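PDB 4O5A: LacI family transcription regulator from Bifidobacterium animalis subsp. lactis, which probably controls transcription as a DNA-binding regulator of the LacI family, its periplasmic-binding-protein-like domain likely sensing a small effector molecule. Local coordinates for residues A[122-127]-A[131-136]; A[136-139]-A[144-147]; A[312-317]-A[322-327]; A[161-166]-A[206-211]. All blocks are in the same frame, centred on the assembly; numbering follows the deposited sequence. Where two conformers were deposited one is given.

Contact 1 of 4, residues A[122-127]-A[131-136]; sequences EDWIAT and DALLLL
L133, on the strand 132-135, pushes its forked end up against the last turn of the helix 116-127 and divides its two methyls between the neighbours W124 and I125. Its CB points to the helix. With CG beside the backbone N (chi1 -57°) and CD1 continuing the chain, CD2 is the branch turned to the tryptophan. L133 CD2 lies 3.5 Å from W124 CE3 and 4.1 Å from W124 CZ3, so it is the benzo ring of the indole that is touched. The two side chains approach at a slant. The other branch, L133 CD1, comes within 4.2 Å of I125 CG1. I125 is not aimed straight at the strand, but its extended chain carries its end closer. Leucine suits this place because a branched tip can serve two helix residues at once, and the large apolar indole offers its CE3-CZ3 side to one of the two methyls. Both W124 and L133 are buried, and no polar bond crosses between the segments. In the last turn of the helix, T127 gives D123 O two bonds: T127 OG1 lies 2.9 Å from D123 O, and T127 N comes to that oxygen from the other face of its plane. W124 also touches V74 of the strand 70-76, and L133 also touches M148 of the helix 143-149. This is the packing of a beta-alpha-beta crossover unit, the helix lying over the parallel sheet of a periplasmic-binding-protein-like subdomain.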
loop_
_atom_site.group_PDB
_atom_site.type_symbol
_atom_site.label_atom_id
_atom_site.label_comp_id
_atom_site.label_asym_id
_atom_site.label_seq_id
_atom_site.Cartn_x
_atom_site.Cartn_y
_atom_site.Cartn_z
ATOM N N GLU A 122 -4.478 -21.394 16.485
ATOM C CA GLU A 122 -4.754 -22.633 17.198
ATOM C C GLU A 122 -5.591 -23.570 16.332
ATOM O O GLU A 122 -5.409 -24.784 16.365
ATOM C CB GLU A 122 -5.437 -22.343 18.538
ATOM C CG GLU A 122 -4.503 -21.710 19.564
ATOM C CD GLU A 122 -5.216 -21.208 20.811
ATOM O OE1 GLU A 122 -6.424 -20.886 20.727
ATOM O OE2 GLU A 122 -4.564 -21.130 21.878
ATOM N N ASP A 123 -6.493 -22.999 15.541
ATOM C CA ASP A 123 -7.341 -23.793 14.663
ATOM C C ASP A 123 -6.502 -24.429 13.562
ATOM O O ASP A 123 -6.653 -25.613 13.258
ATOM C CB ASP A 123 -8.458 -22.927 14.067
ATOM C CG ASP A 123 -9.253 -23.653 12.998
ATOM O OD1 ASP A 123 -10.069 -24.533 13.352
ATOM O OD2 ASP A 123 -9.066 -23.337 11.802
ATOM N N TRP A 124 -5.609 -23.634 12.979
ATOM C CA TRP A 124 -4.741 -24.102 11.910
ATOM C C TRP A 124 -3.843 -25.224 12.401
ATOM O O TRP A 124 -3.631 -26.210 11.703
ATOM C CB TRP A 124 -3.904 -22.944 11.373
ATOM C CG TRP A 124 -4.637 -22.115 10.371
ATOM C CD1 TRP A 124 -5.854 -22.388 9.810
ATOM C CD2 TRP A 124 -4.200 -20.874 9.804
ATOM N NE1 TRP A 124 -6.200 -21.386 8.923
ATOM C CE2 TRP A 124 -5.200 -20.451 8.899
ATOM C CE3 TRP A 124 -3.062 -20.081 9.969
ATOM C CZ2 TRP A 124 -5.088 -19.267 8.165
ATOM C CZ3 TRP A 124 -2.957 -18.906 9.244
ATOM C CH2 TRP A 124 -3.966 -18.511 8.354
ATOM N N ILE A 125 -3.341 -25.073 13.619
ATOM C CA ILE A 125 -2.466 -26.070 14.214
ATOM C C ILE A 125 -3.226 -27.363 14.489
ATOM O O ILE A 125 -2.732 -28.456 14.203
ATOM C CB ILE A 125 -1.842 -25.546 15.520
ATOM C CG1 ILE A 125 -0.871 -24.398 15.213
ATOM C CG2 ILE A 125 -1.125 -26.659 16.261
ATOM C CD1 ILE A 125 -0.361 -23.669 16.453
ATOM N N ALA A 126 -4.427 -27.235 15.044
ATOM C CA ALA A 126 -5.226 -28.403 15.428
ATOM C C ALA A 126 -5.681 -29.214 14.221
ATOM O O ALA A 126 -5.837 -30.429 14.304
ATOM C CB ALA A 126 -6.424 -27.970 16.253
ATOM N N THR A 127 -5.896 -28.537 13.099
ATOM C CA THR A 127 -6.399 -29.192 11.901
ATOM C C THR A 127 -5.288 -29.503 10.894
ATOM O O THR A 127 -5.514 -30.228 9.926
ATOM C CB THR A 127 -7.494 -28.345 11.222
ATOM O OG1 THR A 127 -6.933 -27.109 10.768
ATOM C CG2 THR A 127 -8.618 -28.054 12.199
ATOM N N ASP A 131 1.082 -25.741 6.177
ATOM C CA ASP A 131 2.337 -26.460 6.364
ATOM C C ASP A 131 3.316 -25.697 7.259
ATOM O O ASP A 131 4.240 -26.290 7.823
ATOM C CB ASP A 131 2.990 -26.726 5.012
ATOM C CG ASP A 131 2.263 -27.789 4.208
ATOM O OD1 ASP A 131 1.379 -28.474 4.775
ATOM O OD2 ASP A 131 2.588 -27.943 3.007
ATOM N N ALA A 132 3.090 -24.395 7.376
ATOM C CA ALA A 132 3.929 -23.498 8.170
ATOM C C ALA A 132 3.201 -22.191 8.392
ATOM O O ALA A 132 2.321 -21.825 7.603
ATOM C CB ALA A 132 5.271 -23.249 7.473
ATOM N N LEU A 133 3.583 -21.484 9.455
ATOM C CA LEU A 133 2.963 -20.209 9.817
ATOM C C LEU A 133 3.999 -19.099 9.766
ATOM O O LEU A 133 5.139 -19.284 10.184
ATOM C CB LEU A 133 2.425 -20.273 11.244
ATOM C CG LEU A 133 1.426 -21.377 11.553
ATOM C CD1 LEU A 133 1.075 -21.368 13.018
ATOM C CD2 LEU A 133 0.198 -21.118 10.721
ATOM N N LEU A 134 3.591 -17.944 9.268
ATOM C CA LEU A 134 4.455 -16.782 9.224
ATOM C C LEU A 134 3.990 -15.836 10.327
ATOM O O LEU A 134 2.806 -15.487 10.384
ATOM C CB LEU A 134 4.324 -16.116 7.847
ATOM C CG LEU A 134 5.100 -14.828 7.607
ATOM C CD1 LEU A 134 6.585 -15.086 7.764
ATOM C CD2 LEU A 134 4.794 -14.287 6.222
ATOM N N LEU A 135 4.905 -15.439 11.215
ATOM C CA LEU A 135 4.571 -14.532 12.318
ATOM C C LEU A 135 5.163 -13.145 12.100
ATOM O O LEU A 135 6.387 -12.986 12.036
ATOM C CB LEU A 135 5.095 -15.084 13.642
ATOM C CG LEU A 135 4.712 -16.519 13.990
ATOM C CD1 LEU A 135 5.365 -16.952 15.300
ATOM C CD2 LEU A 135 3.199 -16.659 14.069
ATOM N N LEU A 136 4.299 -12.142 11.997
ATOM C CA LEU A 136 4.759 -10.768 11.819
ATOM C C LEU A 136 4.444 -9.921 13.044
ATOM O O LEU A 136 3.595 -10.287 13.866
ATOM C CB LEU A 136 4.117 -10.133 10.583
ATOM C CG LEU A 136 4.214 -10.886 9.256
ATOM C CD1 LEU A 136 3.444 -10.135 8.175
ATOM C CD2 LEU A 136 5.664 -11.116 8.829
#

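Contact 2 of 4, residues A[136-139]-A[144-147]; sequences LNLE and RIEL
R144 reaches from the helix 143-149 to the carbonyl of L136 and holds that one oxygen with both terminal nitrogens of its guanidinium. Its CB points toward the loop 136-139. From there the chain runs extended through CG to CD, and L121 of the helix 116-127 packs against this side chain. A turn about the CG-CD bond (chi3 -69°) then swings NE and the head over to the L136 carbonyl. R144 CZ stands 3.3 Å from L136 O, which lies almost in the guanidinium plane, at its edge. R144 NH1 donates to L136 O at 2.9 Å and R144 NH2 at 2.8 Å, both bonds somewhat bent, as two donors meeting on one acceptor must be. NH1 also forms a salt bridge with E117 and NH2 one with D142, so this buried charge is probably well balanced. Beside the head, L138 CD1 passes 3.9 Å from R144 NH2 and meets I145 CD1 at 3.6 Å, the L138 and I145 side chains crossing at about a right angle. A methionine at R144 would probably leave L136 O without these donors and the carboxylates of E117 and D142 without their cation. The contact thus ties the chain leaving the strand 132-135 to the helix that follows it; L136 and L138 pack on the strand 156-160, and L121 closes in from the helix 116-127.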
loop_
_atom_site.group_PDB
_atom_site.type_symbol
_atom_site.label_atom_id
_atom_site.label_comp_id
_atom_site.label_asym_id
_atom_site.label_seq_id
_atom_site.Cartn_x
_atom_site.Cartn_y
_atom_site.Cartn_z
ATOM N N LEU A 136 4.299 -12.142 11.997
ATOM C CA LEU A 136 4.759 -10.768 11.819
ATOM C C LEU A 136 4.444 -9.921 13.044
ATOM O O LEU A 136 3.595 -10.287 13.866
ATOM C CB LEU A 136 4.117 -10.133 10.583
ATOM C CG LEU A 136 4.214 -10.886 9.256
ATOM C CD1 LEU A 136 3.444 -10.135 8.175
ATOM C CD2 LEU A 136 5.664 -11.116 8.829
ATOM N N ASN A 137 5.133 -8.788 13.156
ATOM C CA ASN A 137 4.832 -7.789 14.173
ATOM C C ASN A 137 4.866 -8.346 15.586
ATOM O O ASN A 137 3.905 -8.215 16.345
ATOM C CB ASN A 137 3.482 -7.132 13.884
ATOM C CG ASN A 137 3.452 -6.456 12.536
ATOM O OD1 ASN A 137 4.446 -5.868 12.106
ATOM N ND2 ASN A 137 2.315 -6.540 11.856
ATOM N N LEU A 138 5.985 -8.969 15.926
ATOM C CA LEU A 138 6.173 -9.531 17.251
ATOM C C LEU A 138 6.191 -8.406 18.278
ATOM O O LEU A 138 6.878 -7.394 18.097
ATOM C CB LEU A 138 7.474 -10.340 17.310
ATOM C CG LEU A 138 7.446 -11.744 16.692
ATOM C CD1 LEU A 138 6.418 -12.612 17.394
ATOM C CD2 LEU A 138 7.174 -11.728 15.182
ATOM N N GLU A 139 5.407 -8.566 19.340
ATOM C CA GLU A 139 5.428 -7.618 20.441
ATOM C C GLU A 139 6.278 -8.210 21.544
ATOM O O GLU A 139 6.645 -9.384 21.487
ATOM C CB GLU A 139 4.018 -7.375 20.976
ATOM C CG GLU A 139 3.018 -6.870 19.958
ATOM C CD GLU A 139 1.645 -6.666 20.571
ATOM O OE1 GLU A 139 0.853 -5.871 20.020
ATOM O OE2 GLU A 139 1.361 -7.306 21.609
ATOM N N ARG A 144 2.020 -15.433 20.986
ATOM C CA ARG A 144 2.230 -16.357 19.877
ATOM C C ARG A 144 3.503 -17.193 20.032
ATOM O O ARG A 144 3.556 -18.334 19.575
ATOM C CB ARG A 144 2.244 -15.606 18.547
ATOM C CG ARG A 144 0.898 -15.010 18.162
ATOM C CD ARG A 144 1.000 -14.174 16.899
ATOM N NE ARG A 144 1.772 -12.954 17.115
ATOM C CZ ARG A 144 2.221 -12.168 16.140
ATOM N NH1 ARG A 144 1.973 -12.469 14.871
ATOM N NH2 ARG A 144 2.921 -11.082 16.439
ATOM N N ILE A 145 4.521 -16.630 20.681
ATOM C CA ILE A 145 5.765 -17.359 20.904
ATOM C C ILE A 145 5.483 -18.604 21.736
ATOM O O ILE A 145 5.901 -19.703 21.380
ATOM C CB ILE A 145 6.832 -16.491 21.608
ATOM C CG1 ILE A 145 7.062 -15.189 20.839
ATOM C CG2 ILE A 145 8.138 -17.264 21.774
ATOM C CD1 ILE A 145 7.462 -15.393 19.389
ATOM N N GLU A 146 4.752 -18.425 22.833
ATOM C CA GLU A 146 4.394 -19.535 23.710
ATOM C C GLU A 146 3.559 -20.584 22.980
ATOM O O GLU A 146 3.731 -21.783 23.197
ATOM C CB GLU A 146 3.647 -19.033 24.950
ATOM N N LEU A 147 2.652 -20.125 22.120
ATOM C CA LEU A 147 1.825 -21.021 21.317
ATOM C C LEU A 147 2.696 -21.888 20.412
ATOM O O LEU A 147 2.521 -23.107 20.356
ATOM C CB LEU A 147 0.810 -20.222 20.485
ATOM C CG LEU A 147 -0.082 -20.992 19.506
ATOM C CD1 LEU A 147 -0.928 -22.022 20.237
ATOM C CD2 LEU A 147 -0.979 -20.051 18.710
#

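Contact 3 of 4, residues A[312-317]-A[322-327]; sequences AQLMLK and EDVENV. With SO4 (sulfate ion), chain E.
The passage from the helix 304-320 into the edge strand 327-328 of the parallel sheet, part of the periplasmic-binding-protein-like fold, folds back so that L314 meets V324 and V327, and K317 meets E322. The turn is held by a backbone bond, E322 N to K317 O at 3.0 Å. Beyond it the chain runs back along the helix, with V324 and V327 both pointing their CB atoms at it. L314 and V327 meet tip to tip: L314 CD1 is 3.6 Å from V327 CG2, and L314 CD2 is equally close to that methyl. V324 comes in at a slant, its CG1 4.2 Å from L314 CD2, while its CG2 rests 3.7 Å from K317 CB. Each valine has CG1 anti to its own N and CG2 beside it, an arrangement that turns CG2 to the helix in both. Small branched residues fit here because they fill the angle between helix and returning chain without a long side chain to place. K317 and E322 lie at the solvent-exposed margin. The two side chains cross at a slant, with E322 OE1 3.4 Å from K317 CG, whereas the charged ends, K317 NZ and E322 OE1, stay too far apart for a salt bridge and should attract each other only moderately. V327 continues into the sheet by backbone bonds to T170 and M172. One turn back along the helix from K317, Q313 stretches out to a sulfate ion, probably from the crystallisation liquor and also bonded by R309: Q313 NE2 donates to sulfate O2 at 3.1 Å in a nearly straight bond of 161°.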
loop_
_atom_site.group_PDB
_atom_site.type_symbol
_atom_site.label_atom_id
_atom_site.label_comp_id
_atom_site.label_asym_id
_atom_site.label_seq_id
_atom_site.Cartn_x
_atom_site.Cartn_y
_atom_site.Cartn_z
ATOM N N ALA A 312 9.857 -17.050 2.598
ATOM C CA ALA A 312 9.213 -18.211 1.996
ATOM C C ALA A 312 10.207 -19.357 1.837
ATOM O O ALA A 312 9.906 -20.519 2.148
ATOM C CB ALA A 312 8.598 -17.827 0.664
ATOM N N GLN A 313 11.411 -19.043 1.375
ATOM C CA GLN A 313 12.424 -20.080 1.207
ATOM C C GLN A 313 12.749 -20.742 2.536
ATOM O O GLN A 313 12.933 -21.953 2.603
ATOM C CB GLN A 313 13.692 -19.506 0.562
ATOM C CG GLN A 313 13.462 -19.023 -0.859
ATOM C CD GLN A 313 14.650 -18.290 -1.440
ATOM O OE1 GLN A 313 15.330 -17.538 -0.742
ATOM N NE2 GLN A 313 14.908 -18.505 -2.728
ATOM N N LEU A 314 12.816 -19.943 3.596
ATOM C CA LEU A 314 13.172 -20.478 4.907
ATOM C C LEU A 314 12.066 -21.377 5.454
ATOM O O LEU A 314 12.337 -22.420 6.052
ATOM C CB LEU A 314 13.461 -19.340 5.892
ATOM C CG LEU A 314 14.743 -18.564 5.603
ATOM C CD1 LEU A 314 14.886 -17.399 6.579
ATOM C CD2 LEU A 314 15.965 -19.478 5.669
HETATM N N MSE A 315 10.817 -20.982 5.246
HETATM C CA MSE A 315 9.717 -21.798 5.734
HETATM C C MSE A 315 9.656 -23.097 4.960
HETATM O O MSE A 315 9.371 -24.133 5.532
HETATM C CB MSE A 315 8.380 -21.055 5.668
HETATM C CG MSE A 315 8.262 -19.979 6.737
HETATM SE SE MSE A 315 6.545 -19.083 6.710
HETATM C CE MSE A 315 6.710 -18.110 5.050
ATOM N N LEU A 316 9.938 -23.045 3.661
ATOM C CA LEU A 316 9.980 -24.270 2.859
ATOM C C LEU A 316 11.075 -25.229 3.325
ATOM O O LEU A 316 10.896 -26.447 3.311
ATOM C CB LEU A 316 10.158 -23.929 1.380
ATOM C CG LEU A 316 8.864 -23.397 0.767
ATOM C CD1 LEU A 316 9.114 -22.737 -0.592
ATOM C CD2 LEU A 316 7.861 -24.529 0.642
ATOM N N LYS A 317 12.216 -24.679 3.736
ATOM C CA LYS A 317 13.270 -25.504 4.319
ATOM C C LYS A 317 12.789 -26.198 5.587
ATOM O O LYS A 317 13.014 -27.380 5.765
ATOM C CB LYS A 317 14.514 -24.671 4.640
ATOM C CG LYS A 317 15.347 -24.259 3.437
ATOM C CD LYS A 317 16.667 -23.672 3.918
ATOM C CE LYS A 317 17.322 -22.776 2.872
ATOM N NZ LYS A 317 17.940 -23.541 1.738
ATOM N N GLU A 322 14.681 -29.545 6.976
ATOM C CA GLU A 322 16.063 -29.102 7.056
ATOM C C GLU A 322 16.219 -28.232 8.290
ATOM O O GLU A 322 15.284 -27.539 8.688
ATOM C CB GLU A 322 16.461 -28.344 5.782
ATOM C CG GLU A 322 16.530 -29.236 4.541
ATOM C CD GLU A 322 16.512 -28.458 3.231
ATOM O OE1 GLU A 322 16.964 -27.290 3.207
ATOM O OE2 GLU A 322 16.041 -29.023 2.219
ATOM N N ASP A 323 17.388 -28.280 8.917
ATOM C CA ASP A 323 17.634 -27.391 10.044
ATOM C C ASP A 323 17.948 -25.989 9.545
ATOM O O ASP A 323 18.658 -25.814 8.555
ATOM C CB ASP A 323 18.731 -27.927 10.961
ATOM C CG ASP A 323 18.186 -28.871 12.020
ATOM O OD1 ASP A 323 16.999 -28.727 12.391
ATOM O OD2 ASP A 323 18.939 -29.751 12.482
ATOM N N VAL A 324 17.393 -24.999 10.235
ATOM C CA VAL A 324 17.425 -23.624 9.778
ATOM C C VAL A 324 17.963 -22.702 10.861
ATOM O O VAL A 324 17.297 -22.453 11.871
ATOM C CB VAL A 324 16.014 -23.159 9.344
ATOM C CG1 VAL A 324 15.945 -21.649 9.215
ATOM C CG2 VAL A 324 15.633 -23.812 8.034
ATOM N N GLU A 325 19.178 -22.206 10.652
ATOM C CA GLU A 325 19.740 -21.210 11.553
ATOM C C GLU A 325 19.110 -19.864 11.229
ATOM O O GLU A 325 18.657 -19.659 10.100
ATOM C CB GLU A 325 21.263 -21.160 11.423
ATOM C CG GLU A 325 21.967 -22.395 11.979
ATOM C CD GLU A 325 23.334 -22.078 12.575
ATOM O OE1 GLU A 325 24.052 -21.221 12.012
ATOM O OE2 GLU A 325 23.686 -22.680 13.614
ATOM N N ASN A 326 19.052 -18.960 12.210
ATOM C CA ASN A 326 18.511 -17.623 11.967
ATOM C C ASN A 326 19.261 -16.922 10.845
ATOM O O ASN A 326 20.461 -17.126 10.652
ATOM C CB ASN A 326 18.534 -16.759 13.235
ATOM C CG ASN A 326 17.563 -17.245 14.285
ATOM O OD1 ASN A 326 16.691 -18.074 14.000
ATOM N ND2 ASN A 326 17.702 -16.732 15.510
ATOM N N VAL A 327 18.540 -16.096 10.105
ATOM C CA VAL A 327 19.074 -15.493 8.905
ATOM C C VAL A 327 18.904 -13.993 9.026
ATOM O O VAL A 327 17.842 -13.535 9.430
ATOM C CB VAL A 327 18.292 -15.994 7.673
ATOM C CG1 VAL A 327 18.836 -15.377 6.407
ATOM C CG2 VAL A 327 18.363 -17.511 7.587
HETATM S S SO4 E . 17.523 -16.432 -4.776
HETATM O O1 SO4 E . 18.869 -15.883 -4.886
HETATM O O2 SO4 E . 17.574 -17.718 -4.085
HETATM O O3 SO4 E . 16.670 -15.489 -4.060
HETATM O O4 SO4 E . 16.989 -16.638 -6.115
#

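Contact 4 of 4, residues A[161-166]-A[206-211]; sequences DSSLTS and SYIRDA
The loop 161-166, which makes a short 3-10 turn at 162-164, faces the first turns of the helix 206-219, with the CA atoms of D161 and I208 the nearest pair at 8.5 Å. The touching is done by one methyl: I208 CD1 lies 3.7 Å from S163 OG and 4.1 Å from D161 OD1, and no hydrogen bond passes between the segments. I208 sends its CB toward the loop, and its bent chain ends in this methyl. The polar group it meets is an Asx turn. D161 has CG anti to its backbone N (chi1 -166°), which brings OD1 forward over the turn to accept S163 N at 3.2 Å. S163 OG, standing in the crowded position between N and carbonyl carbon, donates to the same D161 OD1 at 2.6 Å. The two donors reach that oxygen on its anti side but from opposite faces of the carboxylate, each tilted somewhat out of the plane. Aspartate suits the place because its short chain can bend back to its own loop. An alanine in place of D161 would probably leave S163 N and S163 OG without this acceptor and the turn less firmly set. A glycerol, probably from the crystallisation liquor, is bonded by S162 N and weakly by D161 OD2, consistent with a pocket such as the effector cleft of LacI relatives. The loop follows the strand 156-160 of one subdomain, whereas the helix 206-219 follows the strand 193-197 of the other, so I208 touches across the divide between the two sheets.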
loop_
_atom_site.group_PDB
_atom_site.type_symbol
_atom_site.label_atom_id
_atom_site.label_comp_id
_atom_site.label_asym_id
_atom_site.label_seq_id
_atom_site.Cartn_x
_atom_site.Cartn_y
_atom_site.Cartn_z
ATOM N N ASP A 161 13.298 -8.651 15.392
ATOM C CA ASP A 161 14.610 -8.649 16.022
ATOM C C ASP A 161 14.698 -9.956 16.804
ATOM O O ASP A 161 13.703 -10.398 17.385
ATOM C CB ASP A 161 14.758 -7.456 16.968
ATOM C CG ASP A 161 16.203 -7.212 17.386
ATOM O OD1 ASP A 161 16.629 -7.740 18.440
ATOM O OD2 ASP A 161 16.914 -6.473 16.667
ATOM N N SER A 162 15.874 -10.579 16.811
ATOM C CA SER A 162 16.068 -11.871 17.471
ATOM C C SER A 162 15.738 -11.842 18.969
ATOM O O SER A 162 15.396 -12.868 19.559
ATOM C CB SER A 162 17.508 -12.346 17.273
ATOM O OG SER A 162 18.415 -11.395 17.799
ATOM N N SER A 163 15.836 -10.664 19.578
ATOM C CA SER A 163 15.554 -10.514 21.000
ATOM C C SER A 163 14.090 -10.779 21.374
ATOM O O SER A 163 13.781 -10.980 22.547
ATOM C CB SER A 163 15.986 -9.126 21.481
ATOM O OG SER A 163 15.399 -8.108 20.686
ATOM N N LEU A 164 13.199 -10.788 20.384
ATOM C CA LEU A 164 11.763 -10.918 20.639
ATOM C C LEU A 164 11.192 -12.295 20.301
ATOM O O LEU A 164 9.994 -12.527 20.475
ATOM C CB LEU A 164 10.980 -9.883 19.825
ATOM C CG LEU A 164 11.366 -8.402 19.843
ATOM C CD1 LEU A 164 10.498 -7.644 18.845
ATOM C CD2 LEU A 164 11.228 -7.799 21.227
ATOM N N THR A 165 12.028 -13.202 19.804
ATOM C CA THR A 165 11.505 -14.443 19.226
ATOM C C THR A 165 11.798 -15.695 20.048
ATOM O O THR A 165 11.223 -16.756 19.792
ATOM C CB THR A 165 11.996 -14.645 17.785
ATOM O OG1 THR A 165 13.428 -14.633 17.759
ATOM C CG2 THR A 165 11.467 -13.539 16.893
ATOM N N SER A 166 12.704 -15.560 21.010
ATOM C CA SER A 166 12.995 -16.607 21.988
ATOM C C SER A 166 13.260 -17.985 21.382
ATOM O O SER A 166 12.599 -18.963 21.736
ATOM C CB SER A 166 11.873 -16.694 23.029
ATOM O OG SER A 166 12.148 -17.702 23.986
ATOM N N SER A 206 9.953 -0.709 19.435
ATOM C CA SER A 206 10.044 0.622 20.026
ATOM C C SER A 206 11.258 0.775 20.942
ATOM O O SER A 206 11.977 1.769 20.866
ATOM C CB SER A 206 8.769 0.953 20.796
ATOM O OG SER A 206 8.944 2.126 21.562
ATOM N N TYR A 207 11.508 -0.225 21.776
ATOM C CA TYR A 207 12.594 -0.137 22.744
ATOM C C TYR A 207 13.976 -0.392 22.144
ATOM O O TYR A 207 14.976 0.123 22.642
ATOM C CB TYR A 207 12.322 -1.070 23.919
ATOM C CG TYR A 207 11.089 -0.662 24.686
ATOM C CD1 TYR A 207 10.667 0.659 24.690
ATOM C CD2 TYR A 207 10.342 -1.590 25.393
ATOM C CE1 TYR A 207 9.547 1.047 25.382
ATOM C CE2 TYR A 207 9.214 -1.209 26.092
ATOM C CZ TYR A 207 8.824 0.113 26.079
ATOM O OH TYR A 207 7.708 0.521 26.764
ATOM N N ILE A 208 14.026 -1.185 21.079
ATOM C CA ILE A 208 15.268 -1.420 20.350
ATOM C C ILE A 208 15.705 -0.128 19.678
ATOM O O ILE A 208 16.873 0.279 19.764
ATOM C CB ILE A 208 15.081 -2.480 19.240
ATOM C CG1 ILE A 208 14.710 -3.841 19.841
ATOM C CG2 ILE A 208 16.331 -2.565 18.363
ATOM C CD1 ILE A 208 15.790 -4.454 20.698
ATOM N N ARG A 209 14.758 0.521 19.007
ATOM C CA ARG A 209 15.050 1.755 18.304
ATOM C C ARG A 209 15.431 2.875 19.257
ATOM O O ARG A 209 16.378 3.608 18.991
ATOM C CB ARG A 209 13.872 2.178 17.430
ATOM C CG ARG A 209 13.589 1.180 16.318
ATOM C CD ARG A 209 12.432 1.621 15.441
ATOM N NE ARG A 209 12.275 0.709 14.308
ATOM C CZ ARG A 209 11.584 0.996 13.212
ATOM N NH1 ARG A 209 10.976 2.169 13.104
ATOM N NH2 ARG A 209 11.502 0.110 12.233
ATOM N N ASP A 210 14.694 3.004 20.357
ATOM C CA ASP A 210 14.967 4.081 21.309
ATOM C C ASP A 210 16.330 3.897 21.949
ATOM O O ASP A 210 17.076 4.866 22.120
ATOM C CB ASP A 210 13.882 4.172 22.385
ATOM C CG ASP A 210 14.201 5.217 23.446
ATOM O OD1 ASP A 210 14.223 6.421 23.114
ATOM O OD2 ASP A 210 14.433 4.837 24.615
ATOM N N ALA A 211 16.674 2.654 22.291
ATOM C CA ALA A 211 17.971 2.389 22.905
ATOM C C ALA A 211 19.115 2.732 21.951
ATOM O O ALA A 211 20.119 3.323 22.357
ATOM C CB ALA A 211 18.071 0.938 23.372
#

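Contacts 1 and 2 are buried and consecutive, sharing L136, and both belong to the packing round the strand 132-135: contact 1 is purely apolar, contact 2 a charged grip just beyond the strand. They touch where L147 meets E122 and I125. Contact 3 lies nearer the surface on the other face of the same sheet, where M315 packs against L133 and L134; it mixes a backbone bond and valine packing with exposed charges. Contact 4, also at the surface, differs in kind, since it joins the two subdomains by a single isoleucine methyl against a polar turn. That turn's loop rests on contact 2, with I145 against T165 and S166.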